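Long-range contact in RIM-binding protein, isoform F (Drosophila melanogaster, PDB 4Z8A), which probably acts as a scaffold at the presynaptic active zone, its third SH3 domain binding a peptide derived from the calcium channel Cacophony: residues Y19-Q24 / L67-F72. Residues are numbered along the deposited sequence; the frame is centred on the assembly and turned at random. Where two conformers were deposited one is given.
Sequences YDYDPQ and LVPSNF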
loop_
_atom_site.group_PDB
_atom_site.type_symbol
_atom_site.label_atom_id
_atom_site.label_comp_id
_atom_site.label_asym_id
_atom_site.label_seq_id
_atom_site.Cartn_x
_atom_site.Cartn_y
_atom_site.Cartn_z
ATOM N N TYR A 19 -0.377 -8.836 -6.048
ATOM C CA TYR A 19 0.076 -10.001 -5.296
ATOM C C TYR A 19 -0.716 -10.105 -4.003
ATOM O O TYR A 19 -1.117 -9.071 -3.451
ATOM C CB TYR A 19 1.574 -9.885 -4.961
ATOM C CG TYR A 19 2.423 -9.746 -6.198
ATOM C CD1 TYR A 19 2.864 -10.874 -6.892
ATOM C CD2 TYR A 19 2.752 -8.496 -6.699
ATOM C CE1 TYR A 19 3.640 -10.751 -8.071
ATOM C CE2 TYR A 19 3.515 -8.370 -7.867
ATOM C CZ TYR A 19 3.958 -9.497 -8.534
ATOM O OH TYR A 19 4.711 -9.329 -9.685
ATOM N N ASP A 20 -0.906 -11.330 -3.512
ATOM C CA ASP A 20 -1.593 -11.519 -2.223
ATOM C C ASP A 20 -0.735 -10.964 -1.111
ATOM O O ASP A 20 0.486 -11.148 -1.145
ATOM C CB ASP A 20 -1.854 -12.986 -1.941
ATOM C CG ASP A 20 -2.820 -13.609 -2.913
ATOM O OD1 ASP A 20 -3.462 -12.887 -3.697
ATOM O OD2 ASP A 20 -2.932 -14.846 -2.895
ATOM N N TYR A 21 -1.355 -10.328 -0.109
ATOM C CA TYR A 21 -0.622 -9.892 1.078
ATOM C C TYR A 21 -1.356 -10.178 2.379
ATOM O O TYR A 21 -2.404 -9.604 2.644
ATOM C CB TYR A 21 -0.321 -8.395 1.014
ATOM C CG TYR A 21 0.624 -7.888 2.088
ATOM C CD1 TYR A 21 1.974 -8.242 2.072
ATOM C CD2 TYR A 21 0.189 -7.003 3.071
ATOM C CE1 TYR A 21 2.858 -7.767 3.028
ATOM C CE2 TYR A 21 1.079 -6.501 4.031
ATOM C CZ TYR A 21 2.404 -6.897 4.005
ATOM O OH TYR A 21 3.294 -6.426 4.923
ATOM N N ASP A 22 -0.773 -11.065 3.177
ATOM C CA ASP A 22 -1.199 -11.293 4.554
ATOM C C ASP A 22 -0.037 -10.898 5.452
ATOM O O ASP A 22 1.011 -11.536 5.433
ATOM C CB ASP A 22 -1.593 -12.755 4.752
ATOM C CG ASP A 22 -2.152 -13.034 6.142
ATOM O OD1 ASP A 22 -2.062 -12.150 7.021
ATOM O OD2 ASP A 22 -2.686 -14.140 6.347
ATOM N N PRO A 23 -0.207 -9.825 6.219
ATOM C CA PRO A 23 0.886 -9.297 7.037
ATOM C C PRO A 23 1.479 -10.368 7.943
ATOM O O PRO A 23 2.675 -10.333 8.176
ATOM C CB PRO A 23 0.216 -8.186 7.855
ATOM C CG PRO A 23 -0.998 -7.804 7.047
ATOM C CD PRO A 23 -1.438 -9.019 6.326
ATOM N N GLN A 24 0.678 -11.317 8.432
ATOM C CA GLN A 24 1.204 -12.370 9.317
ATOM C C GLN A 24 2.149 -13.306 8.595
ATOM O O GLN A 24 3.021 -13.933 9.204
ATOM C CB GLN A 24 0.073 -13.193 9.925
ATOM C CG GLN A 24 -0.713 -12.465 10.953
ATOM C CD GLN A 24 -1.514 -13.394 11.844
ATOM O OE1 GLN A 24 -0.977 -14.333 12.434
ATOM N NE2 GLN A 24 -2.810 -13.131 11.949
ATOM N N LEU A 67 -2.424 0.255 6.619
ATOM C CA LEU A 67 -1.286 0.496 5.758
ATOM C C LEU A 67 -1.074 -0.673 4.792
ATOM O O LEU A 67 -1.213 -1.839 5.160
ATOM C CB LEU A 67 -0.026 0.728 6.603
ATOM C CG LEU A 67 -0.057 1.955 7.523
ATOM C CD1 LEU A 67 1.191 1.990 8.403
ATOM C CD2 LEU A 67 -0.181 3.250 6.736
ATOM N N VAL A 68 -0.719 -0.335 3.555
ATOM C CA VAL A 68 -0.449 -1.329 2.515
ATOM C C VAL A 68 0.921 -1.078 1.869
ATOM O O VAL A 68 1.309 0.065 1.636
ATOM C CB VAL A 68 -1.557 -1.320 1.438
ATOM C CG1 VAL A 68 -2.898 -1.616 2.065
ATOM C CG2 VAL A 68 -1.612 0.010 0.747
ATOM N N PRO A 69 1.677 -2.152 1.615
ATOM C CA PRO A 69 3.014 -2.008 1.016
ATOM C C PRO A 69 2.944 -1.607 -0.463
ATOM O O PRO A 69 2.340 -2.313 -1.260
ATOM C CB PRO A 69 3.625 -3.412 1.159
ATOM C CG PRO A 69 2.480 -4.335 1.157
ATOM C CD PRO A 69 1.298 -3.564 1.809
ATOM N N SER A 70 3.562 -0.486 -0.807
ATOM C CA SER A 70 3.462 0.054 -2.162
ATOM C C SER A 70 3.956 -0.933 -3.214
ATOM O O SER A 70 3.482 -0.927 -4.344
ATOM C CB SER A 70 4.245 1.360 -2.256
ATOM O OG SER A 70 5.619 1.152 -1.925
ATOM N N ASN A 71 4.897 -1.801 -2.839
ATOM C CA ASN A 71 5.524 -2.663 -3.813
ATOM C C ASN A 71 4.676 -3.880 -4.163
ATOM O O ASN A 71 5.066 -4.653 -5.012
ATOM C CB ASN A 71 6.946 -3.070 -3.370
ATOM C CG ASN A 71 7.002 -3.744 -2.012
ATOM O OD1 ASN A 71 6.119 -3.579 -1.176
ATOM N ND2 ASN A 71 8.080 -4.507 -1.779
ATOM N N PHE A 72 3.487 -4.009 -3.562
ATOM C CA PHE A 72 2.581 -5.089 -3.916
ATOM C C PHE A 72 1.472 -4.610 -4.864
ATOM O O PHE A 72 0.638 -5.401 -5.288
ATOM C CB PHE A 72 1.950 -5.711 -2.660
ATOM C CG PHE A 72 2.799 -6.784 -2.029
ATOM C CD1 PHE A 72 4.051 -6.477 -1.538
ATOM C CD2 PHE A 72 2.321 -8.080 -1.905
ATOM C CE1 PHE A 72 4.856 -7.462 -0.966
ATOM C CE2 PHE A 72 3.108 -9.070 -1.320
ATOM C CZ PHE A 72 4.380 -8.758 -0.857
#
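Tyr21 turns a ring edge to the face of Phe72 through two different first torsions: CG of Tyr21 lies opposite its own backbone N (chi1 -171°), whereas CG of Phe72 lies opposite its carbonyl carbon (chi1 -85°). The result is a T-shaped stack, centroids 5.0 Å apart and planes at 64°; Tyr21 CD1 makes the closest touch, 3.7 Å from Phe72 CE2. Pro69 presses on one face of the tyrosine, its CG 3.7 Å from the Tyr21 ring centroid and almost on the ring normal, a CH-pi contact. Pro23 N lies over the opposite face, nearer the rim. With an alanine at Tyr21, Pro69 CG would probably lose the face it packs on, Phe72 the edge it meets, and Glu36 the hydroxyl it hydrogen-bonds. Just before Tyr21 in the chain, Tyr19 CB packs 3.6 Å from Phe72 CD2, and Asp20 O sits at the Phe72 ring edge, 3.4 Å from CE2. No hydrogen bond joins the two segments, but Phe72 N bonds to Pro69 O at 3.1 Å, tying the 3-10 turn to the strand end. Here the end of the SH3 ALYDY motif meets the Pro-Ser-Asn-Phe turn: Tyr19 OH and Asn71 ND2 hydrogen-bond the bound peptide and Phe72 packs on its apolar side chain, while Tyr21 and Pro69 are buried, Leu26 of helix 23-26 packing on Tyr21 and Phe72, and Phe56 of strand 56-61 against Pro69.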